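Putative ManD family dehydratase (Pantoea ananatis, PDB 3T6C) catalyses, at a low rate in vitro, the magnesium-dependent dehydration of D-gluconate to 2-dehydro-3-deoxy-D-gluconate, as a member of the enolase superfamily. Local coordinates at residues 134-148 with 362-376. Residues are numbered along the deposited sequence; the frame is centred on the assembly and turned at random.
Sequences YELLGGKCRDGIALY and MHLDLSSPNFGIQEY. With GCO (D-gluconic acid), chain D.
Leu147 and Tyr148 pair in parallel with Gln374 and Glu375, the bonds Gln374 N to Ala146 O (2.9 Å), Tyr148 N to Gln374 O and Tyr376 N to Tyr148 O alternating between the strands, while Cys141 N bonds Leu366 O (2.7 Å) at the C-terminal end of helix 355-367. Arg142 bends at chi3 (58°), which brings NH1 to Ser368 O (2.8 Å); Phe371 N reaches that oxygen from the opposite face of its carbonyl plane. Phe371 CB covers one guanidinium face, and Arg142 NE forms a salt bridge with Asp434 of a third subunit, so the group is fixed on several sides. Ile145 CD1, in the modelled conformer, packs on Leu366 CD2, and Leu366 CD1 lies over the Tyr134 ring, 26° off its normal. Gln374 NE2 donates almost straight to the syn lone pair of Asp365 OD2 (2.6 Å), tying strand to helix. The Tyr148 ring lies against Glu375 CA, and this pairing carries Glu375, a substrate-binding residue, into the gluconate pocket: OE2 approaches gluconate O1A and is hydrogen-bonded to His150 NE2, while OE1 forms a salt bridge with Arg319 and a hydrogen bond with Ser349 N. Within the enolase-superfamily barrel, strand 145-151 pairs in parallel with 374-375 and 173-176 and antiparallel with 397-399; helix 328-340 packs against Leu364 and Pro369.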
ATOM      1  N   TYR A 134      -8.209  36.733  18.489  1.00  9.96           N
ATOM      2  CA  TYR A 134      -6.812  36.229  18.260  1.00  8.36           C
ATOM      3  C   TYR A 134      -6.024  36.038  19.522  1.00 12.42           C
ATOM      4  O   TYR A 134      -5.104  35.215  19.543  1.00 10.34           O
ATOM      5  CB  TYR A 134      -6.051  37.096  17.226  1.00  8.95           C
ATOM      6  CG  TYR A 134      -5.767  38.511  17.637  1.00  9.91           C
ATOM      7  CD1 TYR A 134      -4.780  38.805  18.564  1.00 10.20           C
ATOM      8  CD2 TYR A 134      -6.456  39.566  17.036  1.00  9.90           C
ATOM      9  CE1 TYR A 134      -4.540  40.091  18.936  1.00  9.74           C
ATOM     10  CE2 TYR A 134      -6.197  40.877  17.359  1.00 10.09           C
ATOM     11  CZ  TYR A 134      -5.253  41.130  18.316  1.00 10.67           C
ATOM     12  OH  TYR A 134      -4.987  42.422  18.677  1.00 13.56           O
ATOM     13  N   GLU A 135      -6.325  36.807  20.582  1.00 11.00           N
ATOM     14  CA  GLU A 135      -5.621  36.597  21.843  1.00 11.38           C
ATOM     15  C   GLU A 135      -6.040  35.326  22.537  1.00 11.26           C
ATOM     16  O   GLU A 135      -5.261  34.752  23.297  1.00 12.73           O
ATOM     17  CB  GLU A 135      -5.808  37.762  22.817  1.00 13.40           C
ATOM     18  CG  GLU A 135      -5.204  39.029  22.297  1.00 11.52           C
ATOM     19  CD  GLU A 135      -3.695  39.100  22.314  1.00 16.41           C
ATOM     20  OE1 GLU A 135      -3.014  38.081  22.538  1.00 14.60           O
ATOM     21  OE2 GLU A 135      -3.155  40.227  22.146  1.00 15.92           O
ATOM     22  N   LEU A 136      -7.288  34.883  22.317  1.00 10.53           N
ATOM     23  CA  LEU A 136      -7.732  33.602  22.913  1.00 12.74           C
ATOM     24  C   LEU A 136      -7.166  32.372  22.208  1.00 13.55           C
ATOM     25  O   LEU A 136      -7.083  31.298  22.788  1.00 17.49           O
ATOM     26  CB  LEU A 136      -9.244  33.525  22.827  1.00 14.31           C
ATOM     27  CG  LEU A 136      -9.967  34.744  23.369  1.00 18.22           C
ATOM     28  CD1 LEU A 136     -11.491  34.534  23.157  1.00 17.45           C
ATOM     29  CD2 LEU A 136      -9.644  34.973  24.837  1.00 21.35           C
ATOM     30  N   LEU A 137      -6.816  32.530  20.936  1.00 12.39           N
ATOM     31  CA  LEU A 137      -6.389  31.461  20.033  1.00 13.91           C
ATOM     32  C   LEU A 137      -4.877  31.216  19.991  1.00 16.71           C
ATOM     33  O   LEU A 137      -4.413  30.472  19.141  1.00 16.52           O
ATOM     34  CB  LEU A 137      -6.908  31.655  18.604  1.00 12.68           C
ATOM     35  CG  LEU A 137      -8.428  31.714  18.483  1.00 15.11           C
ATOM     36  CD1 LEU A 137      -8.752  31.972  17.054  1.00 15.11           C
ATOM     37  CD2 LEU A 137      -9.082  30.434  18.953  1.00 17.84           C
ATOM     38  N   GLY A 138      -4.139  31.834  20.900  1.00 14.65           N
ATOM     39  CA  GLY A 138      -2.691  31.754  20.946  1.00 16.68           C
ATOM     40  C   GLY A 138      -1.940  33.058  20.834  1.00 15.13           C
ATOM     41  O   GLY A 138      -0.759  33.065  21.101  1.00 12.94           O
ATOM     42  N   GLY A 139      -2.617  34.171  20.569  1.00 11.54           N
ATOM     43  CA  GLY A 139      -1.918  35.444  20.475  1.00 10.96           C
ATOM     44  C   GLY A 139      -1.276  35.647  19.100  1.00 11.82           C
ATOM     45  O   GLY A 139      -1.322  34.760  18.222  1.00 11.86           O
ATOM     46  N   LYS A 140      -0.653  36.807  18.908  1.00 10.36           N
ATOM     47  CA  LYS A 140      -0.080  37.121  17.598  1.00  9.77           C
ATOM     48  C   LYS A 140       1.196  36.374  17.318  1.00  9.95           C
ATOM     49  O   LYS A 140       2.115  36.322  18.170  1.00 11.47           O
ATOM     50  CB  LYS A 140       0.206  38.627  17.445  1.00 11.83           C
ATOM     51  CG  LYS A 140      -1.065  39.469  17.436  1.00 14.70           C
ATOM     52  CD  LYS A 140      -0.701  40.938  17.284  1.00 17.45           C
ATOM     53  CE  LYS A 140      -1.941  41.727  16.825  1.00 18.76           C
ATOM     54  NZ  LYS A 140      -1.725  43.240  16.934  1.00 24.33           N
ATOM     55  N   CYS A 141       1.259  35.794  16.118  1.00 10.37           N
ATOM     56  CA  CYS A 141       2.486  35.202  15.574  1.00 10.16           C
ATOM     57  C   CYS A 141       3.210  36.060  14.539  1.00 11.17           C
ATOM     58  O   CYS A 141       4.259  35.644  14.001  1.00 12.89           O
ATOM     59  CB  CYS A 141       2.192  33.830  14.954  1.00 11.03           C
ATOM     60  SG  CYS A 141       1.532  32.644  16.159  1.00 14.09           S
ATOM     61  N   ARG A 142       2.596  37.193  14.212  1.00 11.32           N
ATOM     62  CA  ARG A 142       3.061  38.174  13.211  1.00 11.31           C
ATOM     63  C   ARG A 142       2.357  39.514  13.491  1.00 11.48           C
ATOM     64  O   ARG A 142       1.362  39.567  14.216  1.00 15.05           O
ATOM     65  CB  ARG A 142       2.760  37.637  11.794  1.00 10.59           C
ATOM     66  CG  ARG A 142       1.284  37.173  11.645  1.00 10.06           C
ATOM     67  CD  ARG A 142       1.040  36.353  10.360  1.00 11.68           C
ATOM     68  NE  ARG A 142       1.894  35.172  10.317  1.00  8.28           N
ATOM     69  CZ  ARG A 142       1.667  34.049  10.995  1.00  9.60           C
ATOM     70  NH1 ARG A 142       0.565  33.916  11.736  1.00 10.27           N
ATOM     71  NH2 ARG A 142       2.547  33.036  10.891  1.00 10.36           N
ATOM     72  N   ASP A 143       2.915  40.618  12.968  1.00 15.61           N
ATOM     73  CA  ASP A 143       2.336  41.937  13.178  1.00 19.39           C
ATOM     74  C   ASP A 143       1.557  42.564  12.043  1.00 21.04           C
ATOM     75  O   ASP A 143       1.150  43.736  12.140  1.00 21.84           O
ATOM     76  CB  ASP A 143       3.301  42.903  13.847  1.00 23.76           C
ATOM     77  CG  ASP A 143       3.557  42.510  15.293  1.00 25.15           C
ATOM     78  OD1 ASP A 143       2.711  42.901  16.156  1.00 20.57           O
ATOM     79  OD2 ASP A 143       4.546  41.753  15.514  1.00 19.73           O
ATOM     80  N   GLY A 144       1.401  41.805  10.965  1.00 13.81           N
ATOM     81  CA  GLY A 144       0.642  42.256   9.813  1.00 11.05           C
ATOM     82  C   GLY A 144       0.259  40.949   9.083  1.00 10.35           C
ATOM     83  O   GLY A 144       0.964  39.940   9.197  1.00 11.05           O
ATOM     84  N   ILE A 145      -0.845  40.982   8.345  0.56 10.06           N
ATOM     85  CA  ILE A 145      -1.304  39.817   7.581  0.56  9.16           C
ATOM     86  C   ILE A 145      -1.041  40.048   6.093  0.56  9.14           C
ATOM     87  O   ILE A 145      -1.602  40.966   5.468  0.56 10.56           O
ATOM     88  CB  ILE A 145      -2.827  39.614   7.799  0.56  8.12           C
ATOM     89  CG1 ILE A 145      -3.099  39.191   9.253  0.56 10.16           C
ATOM     90  CG2 ILE A 145      -3.435  38.624   6.759  0.56  8.78           C
ATOM     91  CD1 ILE A 145      -2.270  38.023   9.779  0.56 10.68           C
ATOM     92  N   ALA A 146      -0.177  39.232   5.519  1.00  9.43           N
ATOM     93  CA  ALA A 146       0.150  39.381   4.086  1.00 10.86           C
ATOM     94  C   ALA A 146      -1.029  39.049   3.184  1.00  9.90           C
ATOM     95  O   ALA A 146      -1.750  38.038   3.388  1.00  9.86           O
ATOM     96  CB  ALA A 146       1.370  38.537   3.730  1.00 11.09           C
ATOM     97  N   LEU A 147      -1.241  39.919   2.198  1.00 10.98           N
ATOM     98  CA  LEU A 147      -2.414  39.845   1.317  1.00 10.74           C
ATOM     99  C   LEU A 147      -2.037  39.432  -0.100  1.00  9.23           C
ATOM    100  O   LEU A 147      -0.989  39.835  -0.612  1.00  9.49           O
ATOM    101  CB  LEU A 147      -3.128  41.213   1.282  1.00  9.70           C
ATOM    102  CG  LEU A 147      -3.473  41.791   2.658  1.00  8.86           C
ATOM    103  CD1 LEU A 147      -4.096  43.192   2.410  1.00 10.09           C
ATOM    104  CD2 LEU A 147      -4.465  40.892   3.362  1.00 11.49           C
ATOM    105  N   TYR A 148      -2.907  38.664  -0.784  1.00  8.09           N
ATOM    106  CA  TYR A 148      -2.843  38.666  -2.235  1.00  8.73           C
ATOM    107  C   TYR A 148      -4.103  39.255  -2.835  1.00  9.80           C
ATOM    108  O   TYR A 148      -5.172  39.203  -2.211  1.00 10.44           O
ATOM    109  CB  TYR A 148      -2.597  37.270  -2.825  1.00  9.13           C
ATOM    110  CG  TYR A 148      -3.792  36.281  -2.883  1.00  7.74           C
ATOM    111  CD1 TYR A 148      -4.680  36.286  -3.988  1.00  8.89           C
ATOM    112  CD2 TYR A 148      -3.973  35.327  -1.901  1.00  7.57           C
ATOM    113  CE1 TYR A 148      -5.740  35.368  -4.061  1.00  9.14           C
ATOM    114  CE2 TYR A 148      -4.993  34.352  -1.988  1.00  7.88           C
ATOM    115  CZ  TYR A 148      -5.881  34.403  -3.039  1.00  7.20           C
ATOM    116  OH  TYR A 148      -6.877  33.454  -3.065  1.00  9.31           O
ATOM    117  N   MET A 362      -8.853  36.763   9.649  1.00  9.26           N
ATOM    118  CA  MET A 362      -7.619  37.434  10.022  1.00  7.41           C
ATOM    119  C   MET A 362      -7.204  37.135  11.479  1.00  5.92           C
ATOM    120  O   MET A 362      -6.008  37.143  11.774  1.00  9.03           O
ATOM    121  CB  MET A 362      -7.740  38.946   9.775  1.00 10.54           C
ATOM    122  CG  MET A 362      -7.647  39.199   8.273  1.00 10.94           C
ATOM    123  SD  MET A 362      -7.710  40.930   7.915  1.00 13.59           S
ATOM    124  CE  MET A 362      -7.628  40.870   6.100  1.00 12.17           C
ATOM    125  N   HIS A 363      -8.184  36.908  12.373  1.00  7.58           N
ATOM    126  CA  HIS A 363      -7.860  36.510  13.739  1.00  9.02           C
ATOM    127  C   HIS A 363      -7.230  35.119  13.769  1.00 10.28           C
ATOM    128  O   HIS A 363      -6.267  34.901  14.507  1.00 12.55           O
ATOM    129  CB  HIS A 363      -9.079  36.594  14.631  1.00 10.10           C
ATOM    130  CG  HIS A 363      -9.400  37.995  15.061  1.00 10.05           C
ATOM    131  ND1 HIS A 363      -9.632  38.337  16.382  1.00  9.87           N
ATOM    132  CD2 HIS A 363      -9.531  39.138  14.346  1.00  9.97           C
ATOM    133  CE1 HIS A 363      -9.904  39.632  16.460  1.00  9.81           C
ATOM    134  NE2 HIS A 363      -9.864  40.143  15.238  1.00 10.02           N
ATOM    135  N   LEU A 364      -7.751  34.204  12.962  1.00  8.97           N
ATOM    136  CA  LEU A 364      -7.070  32.911  12.743  1.00  7.34           C
ATOM    137  C   LEU A 364      -5.692  33.135  12.146  1.00  8.87           C
ATOM    138  O   LEU A 364      -4.705  32.551  12.627  1.00 10.81           O
ATOM    139  CB  LEU A 364      -7.895  32.010  11.823  1.00  8.98           C
ATOM    140  CG  LEU A 364      -9.132  31.388  12.512  1.00 14.88           C
ATOM    141  CD1 LEU A 364     -10.209  31.153  11.435  1.00 13.55           C
ATOM    142  CD2 LEU A 364      -8.735  30.087  13.188  1.00 17.81           C
ATOM    143  N   ASP A 365      -5.605  33.946  11.097  1.00  9.12           N
ATOM    144  CA  ASP A 365      -4.315  34.207  10.474  1.00  9.17           C
ATOM    145  C   ASP A 365      -3.274  34.716  11.450  1.00 11.65           C
ATOM    146  O   ASP A 365      -2.125  34.271  11.401  1.00 13.24           O
ATOM    147  CB  ASP A 365      -4.449  35.285   9.392  1.00  7.89           C
ATOM    148  CG  ASP A 365      -5.248  34.849   8.178  1.00  9.91           C
ATOM    149  OD1 ASP A 365      -5.402  33.642   7.885  1.00 10.11           O
ATOM    150  OD2 ASP A 365      -5.705  35.795   7.462  1.00 10.89           O
ATOM    151  N   LEU A 366      -3.646  35.667  12.323  1.00  8.58           N
ATOM    152  CA  LEU A 366      -2.683  36.182  13.301  1.00 10.97           C
ATOM    153  C   LEU A 366      -2.177  35.127  14.281  1.00 10.92           C
ATOM    154  O   LEU A 366      -0.998  35.229  14.716  1.00 13.09           O
ATOM    155  CB  LEU A 366      -3.290  37.352  14.073  1.00  8.38           C
ATOM    156  CG  LEU A 366      -3.397  38.620  13.256  1.00  9.61           C
ATOM    157  CD1 LEU A 366      -4.204  39.635  14.067  1.00 12.76           C
ATOM    158  CD2 LEU A 366      -1.988  39.199  13.024  1.00 12.87           C
ATOM    159  N   SER A 367      -3.044  34.166  14.644  1.00 10.50           N
ATOM    160  CA  SER A 367      -2.725  33.216  15.709  1.00 10.12           C
ATOM    161  C   SER A 367      -2.196  31.873  15.215  1.00 14.86           C
ATOM    162  O   SER A 367      -1.865  30.990  16.033  1.00 15.76           O
ATOM    163  CB  SER A 367      -3.940  33.040  16.641  1.00 11.77           C
ATOM    164  OG  SER A 367      -5.062  32.605  15.886  1.00 17.15           O
ATOM    165  N   SER A 368      -2.123  31.689  13.884  1.00 12.56           N
ATOM    166  CA  SER A 368      -1.660  30.401  13.335  1.00 10.06           C
ATOM    167  C   SER A 368      -0.192  30.397  12.955  1.00 10.56           C
ATOM    168  O   SER A 368       0.230  31.179  12.116  1.00 12.37           O
ATOM    169  CB  SER A 368      -2.448  30.100  12.030  1.00 11.97           C
ATOM    170  OG  SER A 368      -3.778  29.771  12.313  1.00 12.38           O
ATOM    171  N   PRO A 369       0.587  29.445  13.503  1.00  8.09           N
ATOM    172  CA  PRO A 369       1.991  29.430  13.077  1.00  8.40           C
ATOM    173  C   PRO A 369       2.133  29.178  11.556  1.00 11.62           C
ATOM    174  O   PRO A 369       3.051  29.693  10.909  1.00 14.19           O
ATOM    175  CB  PRO A 369       2.609  28.249  13.837  1.00 11.11           C
ATOM    176  CG  PRO A 369       1.628  27.853  14.835  1.00 19.20           C
ATOM    177  CD  PRO A 369       0.268  28.428  14.520  1.00 10.95           C
ATOM    178  N   ASN A 370       1.202  28.385  11.030  1.00  8.55           N
ATOM    179  CA  ASN A 370       1.179  27.956   9.647  1.00  8.63           C
ATOM    180  C   ASN A 370       0.405  28.875   8.709  1.00  8.46           C
ATOM    181  O   ASN A 370      -0.126  28.383   7.710  1.00  8.18           O
ATOM    182  CB  ASN A 370       0.720  26.514   9.495  1.00  7.66           C
ATOM    183  CG  ASN A 370      -0.659  26.308  10.011  1.00 10.33           C
ATOM    184  OD1 ASN A 370      -1.056  26.868  11.031  1.00 10.16           O
ATOM    185  ND2 ASN A 370      -1.407  25.443   9.339  1.00  9.23           N
ATOM    186  N   PHE A 371       0.181  30.119   9.078  1.00  8.20           N
ATOM    187  CA  PHE A 371      -0.437  31.044   8.113  1.00  7.58           C
ATOM    188  C   PHE A 371       0.299  31.063   6.782  1.00  9.26           C
ATOM    189  O   PHE A 371       1.547  31.136   6.759  1.00 10.63           O
ATOM    190  CB  PHE A 371      -0.373  32.466   8.693  1.00  9.27           C
ATOM    191  CG  PHE A 371      -0.794  33.534   7.710  1.00 10.10           C
ATOM    192  CD1 PHE A 371      -2.100  33.611   7.226  1.00  7.27           C
ATOM    193  CD2 PHE A 371       0.164  34.435   7.248  1.00 13.09           C
ATOM    194  CE1 PHE A 371      -2.437  34.655   6.281  1.00  8.90           C
ATOM    195  CE2 PHE A 371      -0.158  35.437   6.324  1.00 12.10           C
ATOM    196  CZ  PHE A 371      -1.491  35.522   5.869  1.00  9.12           C
ATOM    197  N   GLY A 372      -0.438  30.820   5.675  1.00  9.19           N
ATOM    198  CA  GLY A 372       0.122  31.023   4.335  1.00  9.19           C
ATOM    199  C   GLY A 372      -0.022  32.362   3.622  1.00  8.98           C
ATOM    200  O   GLY A 372       0.931  33.097   3.430  1.00  9.68           O
ATOM    201  N   ILE A 373      -1.272  32.733   3.362  1.00  8.47           N
ATOM    202  CA  ILE A 373      -1.529  34.008   2.694  1.00  8.27           C
ATOM    203  C   ILE A 373      -2.991  34.360   2.959  1.00 10.33           C
ATOM    204  O   ILE A 373      -3.789  33.451   3.240  1.00 10.62           O
ATOM    205  CB  ILE A 373      -1.175  33.928   1.170  1.00  8.64           C
ATOM    206  CG1 ILE A 373      -1.111  35.330   0.564  1.00  8.77           C
ATOM    207  CG2 ILE A 373      -2.226  33.098   0.415  1.00  9.75           C
ATOM    208  CD1 ILE A 373       0.066  36.177   1.158  1.00 11.19           C
ATOM    209  N   GLN A 374      -3.335  35.656   2.849  1.00  7.50           N
ATOM    210  CA  GLN A 374      -4.767  36.023   2.946  1.00  9.93           C
ATOM    211  C   GLN A 374      -5.260  36.735   1.689  1.00  8.83           C
ATOM    212  O   GLN A 374      -4.874  37.863   1.413  1.00  9.26           O
ATOM    213  CB  GLN A 374      -4.985  36.936   4.156  1.00  7.63           C
ATOM    214  CG  GLN A 374      -6.492  37.214   4.463  1.00  7.52           C
ATOM    215  CD  GLN A 374      -7.315  35.921   4.458  1.00 10.57           C
ATOM    216  OE1 GLN A 374      -8.057  35.660   3.483  1.00 14.82           O
ATOM    217  NE2 GLN A 374      -7.149  35.084   5.481  1.00  6.12           N
ATOM    218  N   GLU A 375      -6.139  36.068   0.945  1.00  9.29           N
ATOM    219  CA  GLU A 375      -6.860  36.686  -0.157  1.00  9.87           C
ATOM    220  C   GLU A 375      -7.564  37.936   0.315  1.00 11.65           C
ATOM    221  O   GLU A 375      -8.127  37.927   1.421  1.00  9.83           O
ATOM    222  CB  GLU A 375      -7.922  35.696  -0.613  1.00 10.57           C
ATOM    223  CG  GLU A 375      -8.613  36.116  -1.908  1.00 10.41           C
ATOM    224  CD  GLU A 375      -9.530  35.040  -2.437  1.00 11.53           C
ATOM    225  OE1 GLU A 375      -9.914  34.129  -1.707  1.00 10.15           O
ATOM    226  OE2 GLU A 375      -9.894  35.101  -3.635  1.00 10.04           O
ATOM    227  N   TYR A 376      -7.573  38.977  -0.520  1.00 10.33           N
ATOM    228  CA  TYR A 376      -8.241  40.195  -0.119  1.00 12.55           C
ATOM    229  C   TYR A 376      -8.894  40.852  -1.316  1.00 14.42           C
ATOM    230  O   TYR A 376      -8.269  40.983  -2.372  1.00 12.98           O
ATOM    231  CB  TYR A 376      -7.186  41.129   0.446  1.00 14.80           C
ATOM    232  CG  TYR A 376      -7.755  42.470   0.831  1.00 18.13           C
ATOM    233  CD1 TYR A 376      -8.537  42.579   1.952  1.00 23.88           C
ATOM    234  CD2 TYR A 376      -7.480  43.594   0.067  1.00 26.04           C
ATOM    235  CE1 TYR A 376      -9.054  43.791   2.316  1.00 30.57           C
ATOM    236  CE2 TYR A 376      -8.004  44.839   0.431  1.00 25.15           C
ATOM    237  CZ  TYR A 376      -8.778  44.892   1.542  1.00 27.40           C
ATOM    238  OH  TYR A 376      -9.314  46.099   1.932  1.00 47.35           O
TER
HETATM  239  C1  GCO D 601     -11.790  32.810  -5.194  1.00 12.63           C
HETATM  240  C2  GCO D 601     -13.021  32.086  -5.594  1.00 13.43           C
HETATM  241  C3  GCO D 601     -14.224  32.972  -5.854  1.00 15.71           C
HETATM  242  C4  GCO D 601     -15.485  32.142  -5.978  1.00 14.54           C
HETATM  243  C5  GCO D 601     -16.649  32.883  -5.368  1.00 14.27           C
HETATM  244  C6  GCO D 601     -17.956  32.111  -5.427  1.00 12.15           C
HETATM  245  O1A GCO D 601     -11.828  33.947  -4.638  1.00 11.72           O
HETATM  246  O1B GCO D 601     -10.679  32.191  -5.283  1.00  9.42           O
HETATM  247  O2  GCO D 601     -12.691  31.122  -6.559  1.00 10.18           O
HETATM  248  O3  GCO D 601     -13.942  33.675  -7.007  1.00 15.67           O
HETATM  249  O4  GCO D 601     -15.712  31.905  -7.356  1.00 15.51           O
HETATM  250  O5  GCO D 601     -16.346  33.160  -4.051  1.00 13.43           O
HETATM  251  O6  GCO D 601     -19.053  32.771  -4.827  1.00 12.99           O